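Fucose-specific lectin (Aleuria aurantia, PDB 6GKE) binds L-fucose, preferring alpha-1,6-linked core fucose on glycoproteins, through sites set between neighbouring blades of a six-bladed beta-propeller. Local coordinates at residues R24-D29 with S95-G100; A64-K69 with Q75-C80; R35-Q38 with P44-G47; L118-S123 with N129-Y134. The protein carries 1 engineered substitution. All blocks are in the same frame, centred on the assembly; numbering follows the deposited sequence.

Contact 1: residues R24-D29 with S95-G100; sequences RVYFQD and SKWITG. With FUC (alpha-L-fucopyranose), chain C.
Tyr26 and Trp97 are the residues that touch directly between 24-29 and 95-100, and a fucose bridges the two segments beside them. Near the start of strand 22-28, Arg24 addresses the sugar with one edge of its guanidinium. Arg24 NE donates to fucose O4 at 2.8 Å, and its NH2 reaches the ring oxygen O5 at 2.9 Å in a nearly straight bond. NE also makes a weak hydrogen bond to O5. A bend at chi2 (-70°) turns the side chain so that this edge runs along the O4-O5 side of the sugar. NH1 is held by Gln22.

Two residues on, Tyr26 meets the indole from the opposite direction. Its OH lies at the edge of the Trp97 ring and in its plane, 3.7 Å from CZ2, while Tyr26 CE1 stands 4.0 Å from Trp97 CH2. The two six-membered rings are inclined at 72° and meet obliquely. The hydroxyl has its polar partner in Glu36, itself a fucose ligand. Trp97 thus uses its rim twice, the benzene end against tyrosine and the pyrrole N-H toward fucose, where NE1 donates to O3 at 3.0 Å and 171°.

Arginine from one blade and tryptophan from the next thus direct N-H donors at the sugar, consistent with recognition of the placement of O3 and O4 relative to the ring oxygen; Tyr26 packs against the indole and probably helps to position Glu36.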
# COMPACT_ATOMS: atom_id res chain seq x y z
N ARG A 24 10.22 12.65 -17.08
CA ARG A 24 10.52 11.37 -16.47
C ARG A 24 10.02 11.41 -15.03
O ARG A 24 10.13 12.43 -14.36
CB ARG A 24 12.03 11.07 -16.47
CG ARG A 24 12.71 11.15 -17.83
CD ARG A 24 12.30 10.02 -18.77
NE ARG A 24 12.99 10.08 -20.06
CZ ARG A 24 12.57 10.75 -21.13
NH1 ARG A 24 11.42 11.40 -21.11
NH2 ARG A 24 13.32 10.77 -22.22
N VAL A 25 9.47 10.29 -14.58
CA VAL A 25 9.04 10.15 -13.20
C VAL A 25 9.62 8.85 -12.65
O VAL A 25 9.69 7.84 -13.36
CB VAL A 25 7.51 10.27 -13.06
CG1 VAL A 25 6.76 9.21 -13.83
CG2 VAL A 25 7.07 10.30 -11.60
N TYR A 26 10.07 8.92 -11.39
CA TYR A 26 10.75 7.86 -10.68
C TYR A 26 9.92 7.47 -9.47
O TYR A 26 9.40 8.33 -8.75
CB TYR A 26 12.16 8.30 -10.26
CG TYR A 26 12.97 8.71 -11.46
CD1 TYR A 26 13.56 7.76 -12.28
CD2 TYR A 26 13.02 10.04 -11.85
CE1 TYR A 26 14.20 8.12 -13.45
CE2 TYR A 26 13.66 10.41 -13.02
CZ TYR A 26 14.23 9.45 -13.83
OH TYR A 26 14.81 9.83 -15.01
N PHE A 27 9.81 6.15 -9.25
CA PHE A 27 9.06 5.60 -8.15
C PHE A 27 9.68 4.26 -7.79
O PHE A 27 10.47 3.71 -8.56
CB PHE A 27 7.58 5.45 -8.53
CG PHE A 27 7.32 4.46 -9.64
CD1 PHE A 27 7.35 4.85 -10.97
CD2 PHE A 27 7.05 3.13 -9.35
CE1 PHE A 27 7.12 3.92 -11.98
CE2 PHE A 27 6.82 2.21 -10.36
CZ PHE A 27 6.85 2.61 -11.67
N GLN A 28 9.29 3.71 -6.64
CA GLN A 28 9.82 2.44 -6.19
C GLN A 28 8.78 1.34 -6.39
O GLN A 28 7.58 1.55 -6.20
CB GLN A 28 10.24 2.54 -4.73
CG GLN A 28 11.11 1.39 -4.26
CD GLN A 28 11.78 1.71 -2.95
OE1 GLN A 28 11.19 2.33 -2.06
NE2 GLN A 28 13.04 1.29 -2.82
N ASP A 29 9.28 0.16 -6.75
CA ASP A 29 8.44 -1.01 -6.94
C ASP A 29 8.49 -1.90 -5.69
O ASP A 29 9.17 -1.61 -4.70
CB ASP A 29 8.80 -1.75 -8.24
CG ASP A 29 10.13 -2.48 -8.26
OD1 ASP A 29 10.66 -2.81 -7.18
OD2 ASP A 29 10.63 -2.73 -9.38
N SER A 95 23.68 8.30 -22.04
CA SER A 95 23.49 7.08 -22.82
C SER A 95 23.14 5.87 -21.95
O SER A 95 22.50 4.95 -22.45
CB SER A 95 24.67 6.79 -23.70
OG SER A 95 25.83 6.55 -22.92
N LYS A 96 23.53 5.86 -20.67
CA LYS A 96 23.29 4.69 -19.82
C LYS A 96 23.14 5.10 -18.36
O LYS A 96 23.58 6.17 -17.95
CB LYS A 96 24.46 3.70 -19.95
CG LYS A 96 25.81 4.25 -19.53
CD LYS A 96 26.97 3.30 -19.72
CE LYS A 96 28.31 3.96 -19.46
NZ LYS A 96 28.55 5.08 -20.40
N TRP A 97 22.52 4.20 -17.59
CA TRP A 97 22.38 4.33 -16.15
C TRP A 97 23.53 3.60 -15.45
O TRP A 97 23.77 2.43 -15.72
CB TRP A 97 21.04 3.75 -15.69
CG TRP A 97 19.87 4.60 -16.05
CD1 TRP A 97 19.04 4.47 -17.12
CD2 TRP A 97 19.42 5.77 -15.33
NE1 TRP A 97 18.09 5.45 -17.11
CE2 TRP A 97 18.30 6.27 -16.02
CE3 TRP A 97 19.84 6.42 -14.17
CZ2 TRP A 97 17.58 7.37 -15.58
CZ3 TRP A 97 19.14 7.52 -13.73
CH2 TRP A 97 18.03 7.98 -14.42
N ILE A 98 24.17 4.31 -14.52
CA ILE A 98 25.25 3.78 -13.69
C ILE A 98 25.06 4.31 -12.26
O ILE A 98 24.23 5.17 -12.00
CB ILE A 98 26.64 4.15 -14.24
CG1 ILE A 98 26.89 5.66 -14.20
CG2 ILE A 98 26.84 3.58 -15.64
CD1 ILE A 98 28.29 6.06 -14.55
N THR A 99 25.87 3.78 -11.34
CA THR A 99 25.93 4.30 -9.99
C THR A 99 26.84 5.52 -9.96
O THR A 99 27.96 5.46 -10.47
CB THR A 99 26.45 3.23 -9.03
OG1 THR A 99 25.55 2.12 -9.10
CG2 THR A 99 26.55 3.72 -7.61
N GLY A 100 26.37 6.61 -9.36
CA GLY A 100 27.12 7.85 -9.23
C GLY A 100 28.05 7.85 -8.03
O GLY A 100 28.01 6.94 -7.18
C1 FUC C . 15.35 7.65 -22.51
C2 FUC C . 15.15 6.73 -21.33
C3 FUC C . 16.30 6.85 -20.34
C4 FUC C . 16.53 8.31 -19.96
C5 FUC C . 16.75 9.12 -21.23
C6 FUC C . 16.94 10.61 -20.97
O1 FUC C . 16.44 7.13 -23.26
O2 FUC C . 15.07 5.38 -21.79
O3 FUC C . 16.06 6.03 -19.19
O4 FUC C . 15.40 8.86 -19.27
O5 FUC C . 15.60 8.98 -22.07

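Contact 2: residues A64-K69 with Q75-C80. With FUC (alpha-L-fucopyranose), chain B.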
# COMPACT_ATOMS: atom_id res chain seq x y z
N ALA A 64 14.75 11.96 -4.93
CA ALA A 64 14.79 13.28 -5.55
C ALA A 64 15.50 13.13 -6.89
O ALA A 64 16.23 12.16 -7.09
CB ALA A 64 15.48 14.29 -4.66
N ALA A 65 15.29 14.07 -7.81
CA ALA A 65 15.93 13.97 -9.11
C ALA A 65 16.12 15.36 -9.73
O ALA A 65 15.31 16.26 -9.51
CB ALA A 65 15.13 13.10 -10.04
N VAL A 66 17.19 15.48 -10.53
CA VAL A 66 17.47 16.69 -11.32
C VAL A 66 17.95 16.27 -12.72
O VAL A 66 18.38 15.14 -12.93
CB VAL A 66 18.52 17.59 -10.65
CG1 VAL A 66 18.03 18.14 -9.33
CG2 VAL A 66 19.86 16.89 -10.48
N THR A 67 17.91 17.23 -13.64
CA THR A 67 18.34 17.00 -15.01
C THR A 67 18.90 18.29 -15.62
O THR A 67 18.52 19.39 -15.23
CB THR A 67 17.18 16.44 -15.85
OG1 THR A 67 17.63 16.03 -17.14
CG2 THR A 67 16.06 17.44 -16.04
N TRP A 68 19.78 18.11 -16.60
CA TRP A 68 20.28 19.19 -17.44
C TRP A 68 20.80 18.56 -18.73
O TRP A 68 20.95 17.34 -18.81
CB TRP A 68 21.37 20.03 -16.73
CG TRP A 68 22.64 19.28 -16.49
CD1 TRP A 68 23.78 19.31 -17.24
CD2 TRP A 68 22.91 18.36 -15.41
NE1 TRP A 68 24.73 18.48 -16.71
CE2 TRP A 68 24.22 17.88 -15.59
CE3 TRP A 68 22.17 17.90 -14.31
CZ2 TRP A 68 24.80 16.96 -14.73
CZ3 TRP A 68 22.75 16.99 -13.45
CH2 TRP A 68 24.05 16.52 -13.66
N LYS A 69 21.06 19.40 -19.73
CA LYS A 69 21.60 18.92 -20.99
C LYS A 69 23.11 19.19 -21.01
O LYS A 69 23.57 20.24 -20.60
CB LYS A 69 20.88 19.58 -22.17
CG LYS A 69 21.28 19.04 -23.53
CD LYS A 69 20.31 19.40 -24.63
CE LYS A 69 19.94 20.87 -24.66
NZ LYS A 69 19.14 21.23 -25.86
N GLN A 75 21.55 14.57 -19.02
CA GLN A 75 22.05 14.09 -17.74
C GLN A 75 20.88 14.04 -16.74
O GLN A 75 20.10 14.98 -16.64
CB GLN A 75 23.15 15.01 -17.21
CG GLN A 75 24.36 15.11 -18.12
CD GLN A 75 25.33 13.96 -17.97
OE1 GLN A 75 25.34 13.24 -16.97
NE2 GLN A 75 26.17 13.78 -18.99
N ILE A 76 20.79 12.92 -16.02
CA ILE A 76 19.82 12.78 -14.94
C ILE A 76 20.58 12.29 -13.71
O ILE A 76 21.49 11.47 -13.82
CB ILE A 76 18.65 11.83 -15.29
CG1 ILE A 76 17.99 12.23 -16.61
CG2 ILE A 76 17.65 11.78 -14.14
CD1 ILE A 76 17.08 11.18 -17.19
N ARG A 77 20.19 12.80 -12.55
CA ARG A 77 20.67 12.28 -11.28
C ARG A 77 19.46 11.98 -10.40
O ARG A 77 18.59 12.84 -10.25
CB ARG A 77 21.60 13.27 -10.57
CG ARG A 77 22.79 13.74 -11.40
CD ARG A 77 23.78 12.62 -11.69
NE ARG A 77 24.95 13.08 -12.44
CZ ARG A 77 25.05 13.12 -13.77
NH1 ARG A 77 24.05 12.73 -14.54
NH2 ARG A 77 26.16 13.57 -14.33
N VAL A 78 19.42 10.76 -9.85
CA VAL A 78 18.37 10.32 -8.96
C VAL A 78 19.01 10.00 -7.61
O VAL A 78 19.91 9.17 -7.54
CB VAL A 78 17.60 9.11 -9.51
CG1 VAL A 78 16.52 8.67 -8.54
CG2 VAL A 78 17.00 9.40 -10.87
N TYR A 79 18.53 10.69 -6.57
CA TYR A 79 19.03 10.55 -5.20
C TYR A 79 18.09 9.65 -4.40
O TYR A 79 16.87 9.71 -4.57
CB TYR A 79 19.21 11.93 -4.55
CG TYR A 79 20.21 12.72 -5.34
CD1 TYR A 79 21.55 12.41 -5.26
CD2 TYR A 79 19.82 13.67 -6.28
CE1 TYR A 79 22.50 13.03 -6.06
CE2 TYR A 79 20.75 14.30 -7.09
CZ TYR A 79 22.09 13.97 -6.99
OH TYR A 79 22.99 14.55 -7.84
N CYS A 80 18.70 8.83 -3.54
CA CYS A 80 17.98 7.86 -2.74
C CYS A 80 18.87 7.48 -1.56
O CYS A 80 19.92 8.08 -1.36
CB CYS A 80 17.61 6.65 -3.60
SG CYS A 80 19.05 5.74 -4.20
C1 FUC B . 28.91 12.47 -12.06
C2 FUC B . 28.51 11.83 -10.74
C3 FUC B . 28.65 12.83 -9.60
C4 FUC B . 27.84 14.08 -9.94
C5 FUC B . 28.37 14.66 -11.25
C6 FUC B . 27.64 15.93 -11.68
O2 FUC B . 29.33 10.68 -10.48
O3 FUC B . 28.26 12.23 -8.36
O4 FUC B . 26.45 13.79 -10.12
O5 FUC B . 28.21 13.68 -12.29
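Trp68 places CG between its backbone N and carbonyl carbon (chi1 67°), and this swings the indole across to Gln75 and Arg77 on the partner strand. Arg77 bends at chi2 (-66°), bringing one face of its guanidinium against the CH2 corner of the same indole. Gln75 CB sits over the six-membered ring of Trp68, 3.6 Å from its centroid, in a CH-pi contact. Trp68 CH2 lies 3.5 Å from Arg77 CZ, with the two planes inclined at 55°.

Beneath these side chains the strands run antiparallel. Ala64-Tyr79, Val66-Arg77 and Trp68-Gln75 are hydrogen-bonded pairs, alternating with non-hydrogen-bonded Ala65-Val78 and Thr67-Ile76. The carbonyl of Gln75 is gripped twice, from opposite faces of its plane, by Thr67 OG1 at 2.7 Å and Trp68 N at 3.1 Å from Gln75 O.

With Trp68 CH2 against one face, Arg77 turns an edge to fucose, NE donating to O4 at 2.9 Å and NH2 to O5 at 2.9 Å. Its NH1 also bonds to the Ile76 carbonyl, which should limit rotation of the group. A further grip of NH1 and NH2 on Gln75 OE1 is doubtful, because Gln75 is modelled in two conformers.

The hairpin joins the first two strands of a four-stranded propeller blade, and Arg77 belongs to the set of arginines, with Arg24, Arg131, Arg179 and Arg226, that serve the five fucose sites of this propeller.

Contact 3: residues R35-Q38 with P44-G47; sequences REAQ and PWTG. With FUC (alpha-L-fucopyranose), chain C.
Gln38 and Thr46 form the centre of this hairpin contact, with the indole of Trp45 beside them. Their backbones make an antiparallel hydrogen-bonded pair: Gln38 N donates to Thr46 O at 2.9 Å, and Thr46 N returns to Gln38 O at 2.8 Å, almost straight at 174°. The side chains repeat the link. Thr46 OG1 donates to Gln38 OE1 at 2.8 Å, lying in the amide carbonyl plane on a lone pair, and the two side chains cross at about a right angle.

A bend at chi2 (85°) folds the Gln38 amide back along its own strand, and its other end serves the sugar site. Gln38 NE2 donates to Glu36 OE1 at 2.9 Å, on the anti side of the carboxylate. Glu36 itself takes fucose O3 on OE1 at 2.7 Å and fucose O4 on OE2 at 2.7 Å. Gln38 is thus a second-shell residue, itself held by Thr46, and probably steadies the first-shell acid.

Trp45 presents its benzene edge to the Ala37-Gln38 peptide. Trp45 CE3 also approaches Gln38 O obliquely, at 3.3 Å, and packs on Ala37 CB at 4.0 Å.

Strand 33-40 lies between 22-28, whose Arg24 touches both Glu36 and Gln38, and the edge strand 46-56. Val304 and Pro305, from a loop near the C-terminus, pack against Trp45.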
# COMPACT_ATOMS: atom_id res chain seq x y z
N ARG A 35 12.10 2.57 -10.58
CA ARG A 35 11.67 2.51 -11.96
C ARG A 35 11.44 3.91 -12.52
O ARG A 35 11.20 4.86 -11.77
CB ARG A 35 10.37 1.71 -12.09
CG ARG A 35 10.51 0.24 -11.74
CD ARG A 35 9.20 -0.47 -11.99
NE ARG A 35 9.27 -1.88 -11.63
CZ ARG A 35 8.32 -2.76 -11.89
NH1 ARG A 35 7.24 -2.40 -12.57
NH2 ARG A 35 8.46 -4.00 -11.45
N GLU A 36 11.51 3.99 -13.84
CA GLU A 36 11.27 5.21 -14.60
C GLU A 36 10.08 5.01 -15.54
O GLU A 36 9.98 3.98 -16.20
CB GLU A 36 12.51 5.54 -15.43
CG GLU A 36 12.45 6.89 -16.14
CD GLU A 36 13.60 7.06 -17.12
OE1 GLU A 36 13.63 6.29 -18.10
OE2 GLU A 36 14.47 7.94 -16.89
N ALA A 37 9.23 6.04 -15.62
CA ALA A 37 8.24 6.19 -16.69
C ALA A 37 8.58 7.46 -17.46
O ALA A 37 9.18 8.40 -16.90
CB ALA A 37 6.83 6.22 -16.14
N GLN A 38 8.21 7.49 -18.74
CA GLN A 38 8.60 8.57 -19.66
C GLN A 38 7.37 9.10 -20.39
O GLN A 38 6.46 8.35 -20.73
CB GLN A 38 9.59 8.07 -20.71
CG GLN A 38 10.73 7.23 -20.16
CD GLN A 38 10.42 5.76 -19.99
OE1 GLN A 38 9.50 5.20 -20.58
NE2 GLN A 38 11.22 5.11 -19.16
N PRO A 44 0.92 9.06 -25.00
CA PRO A 44 0.77 8.24 -23.80
C PRO A 44 2.10 8.02 -23.07
O PRO A 44 3.15 7.89 -23.70
CB PRO A 44 0.21 6.92 -24.33
CG PRO A 44 -0.49 7.31 -25.61
CD PRO A 44 0.37 8.41 -26.20
N TRP A 45 2.03 7.99 -21.74
CA TRP A 45 3.16 7.59 -20.91
C TRP A 45 3.66 6.20 -21.35
O TRP A 45 2.86 5.32 -21.67
CB TRP A 45 2.77 7.57 -19.43
CG TRP A 45 2.66 8.91 -18.78
CD1 TRP A 45 1.53 9.66 -18.61
CD2 TRP A 45 3.73 9.63 -18.15
NE1 TRP A 45 1.84 10.82 -17.94
CE2 TRP A 45 3.17 10.83 -17.65
CE3 TRP A 45 5.09 9.38 -17.96
CZ2 TRP A 45 3.95 11.78 -16.99
CZ3 TRP A 45 5.85 10.32 -17.30
CH2 TRP A 45 5.29 11.50 -16.82
N THR A 46 4.98 6.02 -21.30
CA THR A 46 5.63 4.74 -21.48
C THR A 46 6.38 4.36 -20.20
O THR A 46 6.52 5.16 -19.27
CB THR A 46 6.58 4.78 -22.68
OG1 THR A 46 7.57 5.79 -22.47
CG2 THR A 46 5.86 5.05 -23.98
N GLY A 47 6.86 3.12 -20.16
CA GLY A 47 7.75 2.66 -19.11
C GLY A 47 7.00 2.19 -17.87
O GLY A 47 5.88 1.67 -17.94
C1 FUC C . 15.35 7.65 -22.51
C2 FUC C . 15.15 6.73 -21.33
C3 FUC C . 16.30 6.85 -20.34
C4 FUC C . 16.53 8.31 -19.96
C5 FUC C . 16.75 9.12 -21.23
C6 FUC C . 16.94 10.61 -20.97
O1 FUC C . 16.44 7.13 -23.26
O2 FUC C . 15.07 5.38 -21.79
O3 FUC C . 16.06 6.03 -19.19
O4 FUC C . 15.40 8.86 -19.27
O5 FUC C . 15.60 8.98 -22.07

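Contact 4: residues L118-S123 with N129-Y134. With FUC (alpha-L-fucopyranose), chain E.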
# COMPACT_ATOMS: atom_id res chain seq x y z
N LEU A 118 18.18 20.29 -6.21
CA LEU A 118 18.08 21.30 -7.24
C LEU A 118 19.38 21.32 -8.05
O LEU A 118 20.40 20.77 -7.64
CB LEU A 118 17.75 22.67 -6.64
CG LEU A 118 18.75 23.26 -5.64
CD1 LEU A 118 20.02 23.79 -6.31
CD2 LEU A 118 18.09 24.37 -4.83
N GLN A 119 19.31 21.98 -9.21
CA GLN A 119 20.46 22.13 -10.07
C GLN A 119 20.33 23.45 -10.81
O GLN A 119 19.23 23.85 -11.18
CB GLN A 119 20.54 20.95 -11.05
CG GLN A 119 21.80 20.91 -11.90
CD GLN A 119 21.87 21.84 -13.09
OE1 GLN A 119 22.96 22.25 -13.48
NE2 GLN A 119 20.73 22.15 -13.70
N TRP A 120 21.47 24.10 -11.06
CA TRP A 120 21.49 25.22 -12.00
C TRP A 120 22.83 25.24 -12.74
O TRP A 120 23.86 24.83 -12.22
CB TRP A 120 21.24 26.58 -11.33
CG TRP A 120 22.50 27.19 -10.79
CD1 TRP A 120 23.36 28.01 -11.46
CD2 TRP A 120 23.10 26.96 -9.50
NE1 TRP A 120 24.45 28.30 -10.68
CE2 TRP A 120 24.31 27.68 -9.47
CE3 TRP A 120 22.72 26.23 -8.36
CZ2 TRP A 120 25.15 27.70 -8.36
CZ3 TRP A 120 23.55 26.25 -7.26
CH2 TRP A 120 24.74 26.97 -7.26
N GLY A 121 22.77 25.79 -13.95
CA GLY A 121 23.96 26.16 -14.69
C GLY A 121 24.39 25.14 -15.74
O GLY A 121 25.03 25.50 -16.72
N GLY A 122 24.08 23.86 -15.53
CA GLY A 122 24.58 22.83 -16.43
C GLY A 122 24.03 23.00 -17.83
O GLY A 122 22.83 23.18 -18.02
N SER A 123 24.93 22.91 -18.81
CA SER A 123 24.58 23.06 -20.21
C SER A 123 25.69 22.43 -21.05
O SER A 123 26.64 21.87 -20.52
CB SER A 123 24.39 24.51 -20.58
OG SER A 123 25.66 25.14 -20.68
N ASN A 129 25.65 22.61 -11.28
CA ASN A 129 25.76 22.87 -9.86
C ASN A 129 24.57 22.20 -9.19
O ASN A 129 23.44 22.58 -9.47
CB ASN A 129 25.74 24.37 -9.54
CG ASN A 129 26.86 25.10 -10.24
OD1 ASN A 129 27.97 25.20 -9.71
ND2 ASN A 129 26.58 25.61 -11.42
N ILE A 130 24.83 21.18 -8.36
CA ILE A 130 23.77 20.38 -7.74
C ILE A 130 23.80 20.64 -6.24
O ILE A 130 24.86 20.75 -5.65
CB ILE A 130 23.94 18.88 -8.05
CG1 ILE A 130 24.05 18.60 -9.55
CG2 ILE A 130 22.80 18.07 -7.42
CD1 ILE A 130 24.54 17.21 -9.87
N ARG A 131 22.61 20.69 -5.64
CA ARG A 131 22.49 20.74 -4.18
C ARG A 131 21.45 19.70 -3.77
O ARG A 131 20.38 19.63 -4.38
CB ARG A 131 22.08 22.13 -3.70
CG ARG A 131 22.99 23.26 -4.16
CD ARG A 131 24.36 23.21 -3.51
NE ARG A 131 25.23 24.33 -3.87
CZ ARG A 131 26.11 24.35 -4.87
NH1 ARG A 131 26.16 23.36 -5.75
NH2 ARG A 131 26.95 25.37 -4.98
N VAL A 132 21.78 18.91 -2.74
CA VAL A 132 20.93 17.86 -2.23
C VAL A 132 20.65 18.15 -0.75
O VAL A 132 21.58 18.45 -0.01
CB VAL A 132 21.56 16.47 -2.41
CG1 VAL A 132 20.67 15.37 -1.87
CG2 VAL A 132 21.92 16.20 -3.86
N TYR A 133 19.37 18.06 -0.36
CA TYR A 133 18.92 18.39 0.98
C TYR A 133 18.35 17.14 1.65
O TYR A 133 17.61 16.37 1.03
CB TYR A 133 17.89 19.53 0.93
CG TYR A 133 18.49 20.76 0.30
CD1 TYR A 133 19.19 21.68 1.06
CD2 TYR A 133 18.46 20.93 -1.08
CE1 TYR A 133 19.83 22.76 0.47
CE2 TYR A 133 19.09 22.01 -1.67
CZ TYR A 133 19.79 22.92 -0.90
OH TYR A 133 20.43 23.96 -1.52
N TYR A 134 18.73 16.95 2.92
CA TYR A 134 18.43 15.74 3.66
C TYR A 134 18.46 16.08 5.15
O TYR A 134 18.90 17.15 5.55
CB TYR A 134 19.45 14.64 3.34
CG TYR A 134 20.85 14.96 3.80
CD1 TYR A 134 21.68 15.80 3.07
CD2 TYR A 134 21.35 14.46 4.99
CE1 TYR A 134 22.95 16.14 3.51
CE2 TYR A 134 22.63 14.78 5.44
CZ TYR A 134 23.43 15.62 4.70
OH TYR A 134 24.68 15.95 5.13
C1 FUC E . 27.83 26.87 -1.65
C2 FUC E . 27.17 26.24 -0.42
C3 FUC E . 25.96 27.10 -0.01
C4 FUC E . 25.01 27.27 -1.20
C5 FUC E . 25.79 27.95 -2.31
C6 FUC E . 24.94 28.23 -3.53
O1 FUC E . 28.45 28.08 -1.22
O2 FUC E . 28.14 26.12 0.64
O3 FUC E . 25.31 26.54 1.13
O4 FUC E . 24.54 26.02 -1.69
O5 FUC E . 26.88 27.11 -2.70
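Trp120 and Asn129 stack face to face, amide against indole, with planes only 13° apart. The Trp120 chi1 of 86° sets CG between the backbone N and the carbonyl carbon, which carries the indole over Asn129. Asn129 CB adds a CH-pi contact, 3.4 Å from the centroid of the Trp120 six-membered ring. Farther along, Trp120 CH2 lies over a face of the Arg131 guanidinium, 3.6 Å from Arg131 NH2, with the planes inclined at 60°.

Hydrogen bonds tie the backbones together. Leu118 and Arg131 pair in both directions, Leu118 N to Arg131 O at 2.9 Å, and Trp120 N donates to Asn129 O at 3.0 Å. The return bond from Asn129 N to Trp120 O is weak, but Asn129 ND2 reaches Trp120 O at 2.9 Å. Asn129 OD1 is bonded to Ser150 OG, which Arg131 NH1 also meets. Gln119 OE1 accepts from Gly122 N at 2.8 Å, on a lone pair, and ties the turn to the strand end.

Among apolar contacts, Leu118 CD1 packs on Arg131 CG at 3.7 Å, while CD2 leans on Tyr133 CE2. Toward the sugar, Arg131 donates from NE to fucose O4 and from NH2 to O5, while Trp120 CH2 approaches fucose C6 at 3.9 Å.

Strand 142-149 flanks 129-134 on its other side and supplies Glu146, another fucose ligand. Across the blade boundary, Leu178 and Ala170 of strands 177-183 and 168-174 pack against Leu118 and Tyr133.

Contacts 1 and 3 converge on one fucose, and their side chains pack together around it, with Trp97 CZ2 3.4 Å from Glu36 OE2 and Arg24 CD 3.5 Å from Gln38 CG. Contacts 2 and 4 are equivalent hairpins of successive blades, their centres 9 Å apart, and each presents an arginine to its own sugar. Each blade also lines the site of the one before: Ile76 of contact 2 borders the contact 1 pocket, its CD1 3.4 Å from Tyr26 OH, and likewise Ile130 of contact 4 borders the contact 2 pocket, its CG2 3.6 Å from Tyr79 OH. Contacts 3 and 4, with centres 24 Å apart, do not touch. Together they sample three of the five inter-blade sites of the propeller.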